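Local structure of ceramide very long chain fatty acid hydroxylase SCS7 (Saccharomyces cerevisiae, 4ZR1) at residues Phe95-Thr100 and Lys184-Met189; Thr102-Val107 and His232-His237. The protein hydroxylates the very long chain fatty acids of sphingolipids, postulated to act at C-2 of the acyl chain in dihydroceramides and phytoceramides. One frame throughout, in Å; residues are numbered along the deposited sequence.

Overall arrangement
Both contacts lie at the probable cytoplasmic ends of the membrane helices, their centres about 12 Å apart, and along the chain their segments alternate. Contact 1 ties the loop ahead of helix 106-125 to the loop ahead of helix 191-208; contact 2 sets the start of helix 106-125 against the end of helix 211-236, whose His232 and His236 bind a zinc ion of the dimetal centre. The two meet directly: Tyr185 O and Thr102 N lie 2.9 Å apart, a probable hydrogen bond, and Leu187 CD1 of contact 1 packs 3.4 Å from CD2 of the zinc ligand His236. The Arg186 side chain lies about 11 Å from a bound zinc ion.

Contact 1: Phe95-Thr100 and Lys184-Met189; sequences FLEPLT and KYRLVM. With BOG (octyl beta-D-glucopyranoside), chain E.
A side-on arginine grip on a 3-10 turn, close to the dizinc site, joins Arg186 to Glu97 and Thr100 across two loops assigned to the cytoplasm; the Arg186 side chain lies about 6 Å from that of the zinc ligand His177. Its NE donates to Thr100 O at 2.6 Å, well above the carbonyl plane, while NH2 meets Thr100 OG1 at 2.7 Å in a nearly straight bond (175°). The same NH2 forms a salt bridge with Glu97 OE2 (2.8 Å), the carboxylate turned 68° from the guanidinium plane. Residues 97-100 form the 3-10 turn, in which Glu97 O accepts both Thr100 N and Thr100 OG1. With chi1 at 75°, OG1 sits between the backbone N and carbonyl carbon of Thr100, where it donates to Glu97 O and accepts from Arg186 NH2. NH1 pairs with Asp183 in a salt bridge and hydrogen-bonds Ala89 O. A leucine in place of Arg186 would probably leave Asp183 and Glu97 without this charge partner and Thr100 O without its NE donor. Detergent bridges the same loops: the octyl glucoside of chain E donates from O3 to Leu187 O (2.7 Å), and its alkyl chain passes 3.7 Å from Thr100 CA at C4'.

Contact 2: Thr102-Val107 and His232-His237; sequences TAWWVV and HFFLHH. With ZN (zinc ion), chain C; BOG (octyl beta-D-glucopyranoside), chain J; BOG (octyl beta-D-glucopyranoside), chain I; BOG (octyl beta-D-glucopyranoside), chain H.
The backbones come nearest at Trp104 and Phe233, whose CA atoms are 6.6 Å apart; a type I turn from Ala103 to Val106, closed by Val106 N to Ala103 O, leads into the first transmembrane helix, while 232-237 lies near the end of helix 211-236, the fourth transmembrane helix, with Phe233 O accepting both His236 N and His237 N. Trp104, Phe233 and Phe234 form an aromatic cluster that joins the turn before helix 106-125 to the last turns of helix 211-236 without any hydrogen bond between the segments. Its centre is a CH-pi contact: Trp104 CB sits over the middle of the Phe233 ring, 3.4 Å from the centroid and only 4° off the normal. His237 ND1 lies against the opposite face of that ring. The Trp104 CG falls between its backbone N and carbonyl carbon (chi1 62°), which carries the indole past Phe233 so that its five-membered ring meets the phenyl obliquely, planes at 37°. Phe234 approaches the indole through its CZ, set over one face near the rim, 3.8 Å from Trp104 CE3; Trp105 CB takes the other face. Detergent molecules also pack against these aromatic rings. Trp104 NE1 is 3.4 Å from C6 of the chain I octyl glucoside, the alkyl chain of the chain H molecule runs along Phe234, and that of chain J lies over a face of the Trp105 indole. His232 and His236, one turn apart on the same helix, leave it in a different direction from Phe233 and reach the metal. Together with His177, His251 and His255 they bind one zinc ion, His232 NE2 at 2.3 Å and His236 NE2 at 2.1 Å.

Contact 1: Phe95-Thr100 and Lys184-Met189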
loop_
_atom_site.group_PDB
_atom_site.type_symbol
_atom_site.label_atom_id
_atom_site.label_comp_id
_atom_site.label_asym_id
_atom_site.label_seq_id
_atom_site.Cartn_x
_atom_site.Cartn_y
_atom_site.Cartn_z
ATOM N N PHE A 95 10.630 21.642 -5.151
ATOM C CA PHE A 95 10.793 21.149 -6.515
ATOM C C PHE A 95 10.960 19.629 -6.598
ATOM O O PHE A 95 11.068 19.077 -7.687
ATOM C CB PHE A 95 12.001 21.824 -7.185
ATOM C CG PHE A 95 13.315 21.492 -6.538
ATOM C CD1 PHE A 95 14.044 20.388 -6.945
ATOM C CD2 PHE A 95 13.824 22.285 -5.526
ATOM C CE1 PHE A 95 15.252 20.077 -6.343
ATOM C CE2 PHE A 95 15.033 21.979 -4.924
ATOM C CZ PHE A 95 15.745 20.874 -5.330
ATOM N N LEU A 96 11.007 18.961 -5.451
ATOM C CA LEU A 96 11.072 17.505 -5.410
ATOM C C LEU A 96 9.668 16.906 -5.465
ATOM O O LEU A 96 9.496 15.702 -5.639
ATOM C CB LEU A 96 11.793 17.029 -4.142
ATOM C CG LEU A 96 13.240 17.486 -3.952
ATOM C CD1 LEU A 96 13.825 16.889 -2.681
ATOM C CD2 LEU A 96 14.067 17.096 -5.160
ATOM N N GLU A 97 8.664 17.758 -5.315
ATOM C CA GLU A 97 7.288 17.295 -5.238
ATOM C C GLU A 97 6.824 16.399 -6.406
ATOM O O GLU A 97 6.006 15.504 -6.189
ATOM C CB GLU A 97 6.339 18.491 -5.103
ATOM C CG GLU A 97 4.919 18.097 -4.673
ATOM C CD GLU A 97 4.828 17.657 -3.209
ATOM O OE1 GLU A 97 5.779 17.886 -2.439
ATOM O OE2 GLU A 97 3.788 17.096 -2.818
ATOM N N PRO A 98 7.322 16.631 -7.637
ATOM C CA PRO A 98 6.880 15.727 -8.708
ATOM C C PRO A 98 7.150 14.234 -8.476
ATOM O O PRO A 98 6.320 13.415 -8.877
ATOM C CB PRO A 98 7.664 16.234 -9.919
ATOM C CG PRO A 98 7.712 17.702 -9.693
ATOM C CD PRO A 98 7.913 17.863 -8.197
ATOM N N LEU A 99 8.263 13.895 -7.833
ATOM C CA LEU A 99 8.591 12.507 -7.505
ATOM C C LEU A 99 7.574 11.806 -6.601
ATOM O O LEU A 99 7.580 10.584 -6.482
ATOM C CB LEU A 99 9.956 12.452 -6.830
ATOM C CG LEU A 99 11.106 12.764 -7.766
ATOM C CD1 LEU A 99 12.402 12.860 -6.990
ATOM C CD2 LEU A 99 11.152 11.651 -8.802
ATOM N N THR A 100 6.718 12.572 -5.943
ATOM C CA THR A 100 5.823 11.993 -4.948
ATOM C C THR A 100 4.465 11.728 -5.564
ATOM O O THR A 100 3.552 11.281 -4.884
ATOM C CB THR A 100 5.660 12.925 -3.701
ATOM O OG1 THR A 100 4.817 14.039 -4.024
ATOM C CG2 THR A 100 7.034 13.441 -3.212
ATOM N N LYS A 184 -5.260 9.984 -5.392
ATOM C CA LYS A 184 -5.063 9.164 -6.587
ATOM C C LYS A 184 -3.613 9.143 -7.093
ATOM O O LYS A 184 -3.254 8.305 -7.919
ATOM C CB LYS A 184 -6.008 9.621 -7.704
ATOM C CG LYS A 184 -5.781 11.039 -8.197
ATOM C CD LYS A 184 -6.847 11.453 -9.215
ATOM C CE LYS A 184 -6.674 12.909 -9.648
ATOM N NZ LYS A 184 -7.708 13.354 -10.623
ATOM N N TYR A 185 -2.762 10.023 -6.580
ATOM C CA TYR A 185 -1.373 10.005 -7.024
ATOM C C TYR A 185 -0.407 9.490 -5.969
ATOM O O TYR A 185 0.797 9.513 -6.182
ATOM C CB TYR A 185 -0.933 11.389 -7.477
ATOM C CG TYR A 185 -1.623 11.865 -8.739
ATOM C CD1 TYR A 185 -1.182 11.467 -9.993
ATOM C CD2 TYR A 185 -2.695 12.733 -8.672
ATOM C CE1 TYR A 185 -1.804 11.915 -11.138
ATOM C CE2 TYR A 185 -3.319 13.181 -9.808
ATOM C CZ TYR A 185 -2.875 12.777 -11.038
ATOM O OH TYR A 185 -3.519 13.240 -12.163
ATOM N N ARG A 186 -0.928 9.002 -4.848
ATOM C CA ARG A 186 -0.078 8.422 -3.817
ATOM C C ARG A 186 -0.541 7.032 -3.426
ATOM O O ARG A 186 -0.473 6.654 -2.258
ATOM C CB ARG A 186 -0.046 9.313 -2.571
ATOM C CG ARG A 186 1.045 10.368 -2.586
ATOM C CD ARG A 186 0.726 11.469 -3.570
ATOM N NE ARG A 186 1.706 12.541 -3.480
ATOM C CZ ARG A 186 1.538 13.654 -2.770
ATOM N NH1 ARG A 186 0.410 13.862 -2.089
ATOM N NH2 ARG A 186 2.502 14.563 -2.746
ATOM N N LEU A 187 -1.021 6.273 -4.402
ATOM C CA LEU A 187 -1.470 4.917 -4.147
ATOM C C LEU A 187 -0.457 3.924 -4.709
ATOM O O LEU A 187 0.157 3.167 -3.956
ATOM C CB LEU A 187 -2.869 4.696 -4.737
ATOM C CG LEU A 187 -3.622 3.406 -4.409
ATOM C CD1 LEU A 187 -5.123 3.570 -4.625
ATOM C CD2 LEU A 187 -3.107 2.266 -5.267
ATOM N N VAL A 188 -0.279 3.912 -6.026
ATOM C CA VAL A 188 0.658 2.959 -6.597
ATOM C C VAL A 188 2.074 3.362 -6.238
ATOM O O VAL A 188 2.325 4.482 -5.802
ATOM C CB VAL A 188 0.529 2.828 -8.117
ATOM C CG1 VAL A 188 -0.937 2.554 -8.506
ATOM C CG2 VAL A 188 1.073 4.055 -8.810
ATOM N N MET A 189 2.993 2.425 -6.399
ATOM C CA MET A 189 4.363 2.627 -5.980
ATOM C C MET A 189 5.102 3.425 -7.021
ATOM O O MET A 189 4.994 3.158 -8.210
ATOM C CB MET A 189 5.070 1.294 -5.765
ATOM C CG MET A 189 4.356 0.364 -4.816
ATOM S SD MET A 189 5.368 -1.090 -4.531
ATOM C CE MET A 189 6.952 -0.293 -4.374
HETATM C C1 BOG E . 3.907 5.087 -1.586
HETATM O O1 BOG E . 4.149 6.332 -2.203
HETATM C C2 BOG E . 2.422 4.813 -1.620
HETATM O O2 BOG E . 1.802 5.747 -0.767
HETATM C C3 BOG E . 2.126 3.436 -1.072
HETATM O O3 BOG E . 0.787 3.047 -1.282
HETATM C C4 BOG E . 3.046 2.402 -1.646
HETATM O O4 BOG E . 2.861 1.222 -0.902
HETATM C C5 BOG E . 4.470 2.867 -1.503
HETATM O O5 BOG E . 4.626 4.063 -2.237
HETATM C C6 BOG E . 5.364 1.743 -2.005
HETATM O O6 BOG E . 6.583 2.215 -2.535
HETATM C "C1'" BOG E . 5.023 7.187 -1.494
HETATM C "C2'" BOG E . 5.206 8.503 -2.221
HETATM C "C3'" BOG E . 6.551 9.084 -1.830
HETATM C "C4'" BOG E . 7.435 9.327 -3.039
HETATM C "C5'" BOG E . 8.890 9.068 -2.689
HETATM C "C6'" BOG E . 9.789 9.704 -3.722
HETATM C "C7'" BOG E . 11.225 9.300 -3.481
HETATM C "C8'" BOG E . 11.790 10.116 -2.341
#

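Contact 2: Thr102-Val107 and His232-His237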
loop_
_atom_site.group_PDB
_atom_site.type_symbol
_atom_site.label_atom_id
_atom_site.label_comp_id
_atom_site.label_asym_id
_atom_site.label_seq_id
_atom_site.Cartn_x
_atom_site.Cartn_y
_atom_site.Cartn_z
ATOM N N THR A 102 2.441 9.753 -8.574
ATOM C CA THR A 102 2.543 8.721 -9.595
ATOM C C THR A 102 1.152 8.228 -9.954
ATOM O O THR A 102 0.415 7.732 -9.098
ATOM C CB THR A 102 3.400 7.529 -9.138
ATOM O OG1 THR A 102 2.662 6.775 -8.180
ATOM C CG2 THR A 102 4.706 8.004 -8.485
ATOM N N ALA A 103 0.794 8.379 -11.221
ATOM C CA ALA A 103 -0.519 7.987 -11.697
ATOM C C ALA A 103 -0.593 6.477 -11.868
ATOM O O ALA A 103 0.432 5.819 -12.018
ATOM C CB ALA A 103 -0.831 8.681 -12.998
ATOM N N TRP A 104 -1.814 5.945 -11.843
ATOM C CA TRP A 104 -2.070 4.517 -12.019
ATOM C C TRP A 104 -1.382 3.927 -13.251
ATOM O O TRP A 104 -0.821 2.839 -13.182
ATOM C CB TRP A 104 -3.577 4.256 -12.113
ATOM C CG TRP A 104 -4.239 4.921 -13.281
ATOM C CD1 TRP A 104 -4.754 6.180 -13.318
ATOM C CD2 TRP A 104 -4.467 4.356 -14.583
ATOM N NE1 TRP A 104 -5.287 6.444 -14.560
ATOM C CE2 TRP A 104 -5.125 5.341 -15.355
ATOM C CE3 TRP A 104 -4.183 3.116 -15.169
ATOM C CZ2 TRP A 104 -5.504 5.125 -16.682
ATOM C CZ3 TRP A 104 -4.554 2.906 -16.495
ATOM C CH2 TRP A 104 -5.206 3.904 -17.234
ATOM N N TRP A 105 -1.399 4.658 -14.362
ATOM C CA TRP A 105 -0.863 4.147 -15.623
ATOM C C TRP A 105 0.658 4.057 -15.650
ATOM O O TRP A 105 1.231 3.512 -16.589
ATOM C CB TRP A 105 -1.349 5.007 -16.805
ATOM C CG TRP A 105 -1.096 6.480 -16.656
ATOM C CD1 TRP A 105 -1.979 7.412 -16.217
ATOM C CD2 TRP A 105 0.124 7.186 -16.949
ATOM N NE1 TRP A 105 -1.393 8.656 -16.209
ATOM C CE2 TRP A 105 -0.102 8.547 -16.653
ATOM C CE3 TRP A 105 1.385 6.798 -17.424
ATOM C CZ2 TRP A 105 0.875 9.529 -16.828
ATOM C CZ3 TRP A 105 2.364 7.777 -17.595
ATOM C CH2 TRP A 105 2.101 9.126 -17.292
ATOM N N VAL A 106 1.316 4.583 -14.627
ATOM C CA VAL A 106 2.772 4.602 -14.620
ATOM C C VAL A 106 3.348 3.191 -14.448
ATOM O O VAL A 106 4.352 2.830 -15.082
ATOM C CB VAL A 106 3.300 5.532 -13.509
ATOM C CG1 VAL A 106 4.828 5.448 -13.396
ATOM C CG2 VAL A 106 2.867 6.940 -13.790
ATOM N N VAL A 107 2.707 2.392 -13.600
ATOM C CA VAL A 107 3.190 1.047 -13.325
ATOM C C VAL A 107 3.144 0.129 -14.565
ATOM O O VAL A 107 4.157 -0.491 -14.909
ATOM C CB VAL A 107 2.398 0.398 -12.177
ATOM C CG1 VAL A 107 2.955 -0.981 -11.884
ATOM C CG2 VAL A 107 2.422 1.291 -10.941
ATOM N N HIS A 232 -4.962 -2.790 -6.848
ATOM C CA HIS A 232 -4.994 -1.934 -5.666
ATOM C C HIS A 232 -5.568 -0.559 -5.972
ATOM O O HIS A 232 -6.438 -0.077 -5.255
ATOM C CB HIS A 232 -3.601 -1.780 -5.077
ATOM C CG HIS A 232 -3.585 -1.034 -3.788
ATOM N ND1 HIS A 232 -2.445 -0.472 -3.265
ATOM C CD2 HIS A 232 -4.581 -0.759 -2.912
ATOM C CE1 HIS A 232 -2.737 0.123 -2.121
ATOM N NE2 HIS A 232 -4.026 -0.032 -1.886
ATOM N N PHE A 233 -5.095 0.058 -7.051
ATOM C CA PHE A 233 -5.632 1.339 -7.482
ATOM C C PHE A 233 -7.145 1.296 -7.694
ATOM O O PHE A 233 -7.881 2.117 -7.140
ATOM C CB PHE A 233 -4.956 1.819 -8.770
ATOM C CG PHE A 233 -5.317 3.228 -9.141
ATOM C CD1 PHE A 233 -4.637 4.305 -8.573
ATOM C CD2 PHE A 233 -6.363 3.489 -10.022
ATOM C CE1 PHE A 233 -4.978 5.610 -8.898
ATOM C CE2 PHE A 233 -6.712 4.806 -10.356
ATOM C CZ PHE A 233 -6.023 5.860 -9.793
ATOM N N PHE A 234 -7.616 0.339 -8.484
ATOM C CA PHE A 234 -8.996 0.401 -8.944
ATOM C C PHE A 234 -9.957 -0.078 -7.868
ATOM O O PHE A 234 -11.160 0.170 -7.940
ATOM C CB PHE A 234 -9.155 -0.377 -10.255
ATOM C CG PHE A 234 -8.474 0.296 -11.421
ATOM C CD1 PHE A 234 -8.893 1.552 -11.850
ATOM C CD2 PHE A 234 -7.403 -0.300 -12.063
ATOM C CE1 PHE A 234 -8.259 2.196 -12.902
ATOM C CE2 PHE A 234 -6.764 0.336 -13.118
ATOM C CZ PHE A 234 -7.193 1.582 -13.538
ATOM N N LEU A 235 -9.414 -0.712 -6.838
ATOM C CA LEU A 235 -10.193 -1.001 -5.646
ATOM C C LEU A 235 -10.629 0.288 -4.939
ATOM O O LEU A 235 -11.714 0.351 -4.370
ATOM C CB LEU A 235 -9.397 -1.877 -4.686
ATOM C CG LEU A 235 -9.180 -3.338 -5.060
ATOM C CD1 LEU A 235 -8.566 -4.051 -3.866
ATOM C CD2 LEU A 235 -10.494 -3.995 -5.467
ATOM N N HIS A 236 -9.781 1.313 -4.970
ATOM C CA HIS A 236 -10.098 2.588 -4.325
ATOM C C HIS A 236 -10.880 3.531 -5.232
ATOM O O HIS A 236 -11.820 4.197 -4.790
ATOM C CB HIS A 236 -8.819 3.306 -3.871
ATOM C CG HIS A 236 -8.201 2.717 -2.645
ATOM N ND1 HIS A 236 -8.640 3.019 -1.377
ATOM C CD2 HIS A 236 -7.176 1.844 -2.497
ATOM C CE1 HIS A 236 -7.917 2.350 -0.497
ATOM N NE2 HIS A 236 -7.020 1.634 -1.148
ATOM N N HIS A 237 -10.481 3.589 -6.497
ATOM C CA HIS A 237 -10.942 4.643 -7.384
ATOM C C HIS A 237 -11.840 4.182 -8.535
ATOM O O HIS A 237 -11.767 4.719 -9.642
ATOM C CB HIS A 237 -9.725 5.388 -7.933
ATOM C CG HIS A 237 -8.973 6.147 -6.887
ATOM N ND1 HIS A 237 -7.708 5.797 -6.471
ATOM C CD2 HIS A 237 -9.326 7.227 -6.147
ATOM C CE1 HIS A 237 -7.304 6.639 -5.536
ATOM N NE2 HIS A 237 -8.269 7.516 -5.321
HETATM ZN ZN ZN C . -5.452 0.626 -0.203
HETATM C C1 BOG J . -2.669 14.924 -17.454
HETATM O O1 BOG J . -2.040 14.073 -18.373
HETATM C C2 BOG J . -4.034 14.378 -17.127
HETATM O O2 BOG J . -4.764 14.210 -18.318
HETATM C C3 BOG J . -4.728 15.369 -16.219
HETATM O O3 BOG J . -5.936 14.816 -15.760
HETATM C C4 BOG J . -3.833 15.658 -15.033
HETATM O O4 BOG J . -4.383 16.691 -14.247
HETATM C C5 BOG J . -2.456 16.055 -15.513
HETATM O O5 BOG J . -1.914 15.002 -16.271
HETATM C C6 BOG J . -1.564 16.344 -14.326
HETATM O O6 BOG J . -1.732 17.688 -13.933
HETATM C "C1'" BOG J . -1.396 12.985 -17.759
HETATM C "C2'" BOG J . -2.207 11.726 -17.978
HETATM C "C3'" BOG J . -2.007 11.238 -19.397
HETATM C "C4'" BOG J . -1.453 9.828 -19.380
HETATM C "C5'" BOG J . -0.282 9.700 -20.336
HETATM C "C6'" BOG J . -0.122 8.256 -20.775
HETATM C "C7'" BOG J . 1.261 8.091 -21.370
HETATM C "C8'" BOG J . 1.612 6.624 -21.541
HETATM C C1 BOG I . -6.221 10.010 -17.354
HETATM O O1 BOG I . -6.344 9.220 -18.510
HETATM C C2 BOG I . -6.998 11.277 -17.617
HETATM O O2 BOG I . -6.396 11.972 -18.685
HETATM C C3 BOG I . -7.029 12.153 -16.388
HETATM O O3 BOG I . -7.949 13.196 -16.602
HETATM C C4 BOG I . -7.463 11.346 -15.185
HETATM O O4 BOG I . -7.304 12.120 -14.017
HETATM C C5 BOG I . -6.624 10.090 -15.084
HETATM O O5 BOG I . -6.781 9.321 -16.258
HETATM C C6 BOG I . -7.073 9.289 -13.874
HETATM O O6 BOG I . -6.398 9.725 -12.712
HETATM C "C1'" BOG I . -5.179 8.529 -18.884
HETATM C "C2'" BOG I . -5.485 7.725 -20.128
HETATM C "C3'" BOG I . -4.848 6.359 -20.015
HETATM C "C4'" BOG I . -3.449 6.401 -20.583
HETATM C "C5'" BOG I . -3.139 5.097 -21.285
HETATM C "C6'" BOG I . -2.844 3.998 -20.282
HETATM C "C7'" BOG I . -1.815 3.039 -20.862
HETATM C "C8'" BOG I . -1.634 1.828 -19.963
HETATM C C1 BOG H . -9.507 4.396 -17.236
HETATM O O1 BOG H . -9.758 3.117 -17.770
HETATM C C2 BOG H . -10.092 5.480 -18.120
HETATM O O2 BOG H . -9.543 5.393 -19.417
HETATM C C3 BOG H . -9.759 6.837 -17.536
HETATM O O3 BOG H . -10.460 7.846 -18.225
HETATM C C4 BOG H . -10.127 6.878 -16.068
HETATM O O4 BOG H . -9.624 8.068 -15.501
HETATM C C5 BOG H . -9.563 5.664 -15.354
HETATM O O5 BOG H . -10.064 4.490 -15.948
HETATM C C6 BOG H . -9.958 5.681 -13.892
HETATM O O6 BOG H . -8.894 6.183 -13.118
HETATM C "C1'" BOG H . -9.358 2.059 -16.928
HETATM C "C2'" BOG H . -8.374 1.156 -17.642
HETATM C "C3'" BOG H . -8.049 -0.030 -16.753
HETATM C "C4'" BOG H . -6.773 -0.706 -17.214
HETATM C "C5'" BOG H . -6.062 -1.278 -16.004
HETATM C "C6'" BOG H . -5.360 -2.575 -16.344
HETATM C "C7'" BOG H . -3.928 -2.304 -16.760
HETATM C "C8'" BOG H . -3.153 -3.607 -16.748
#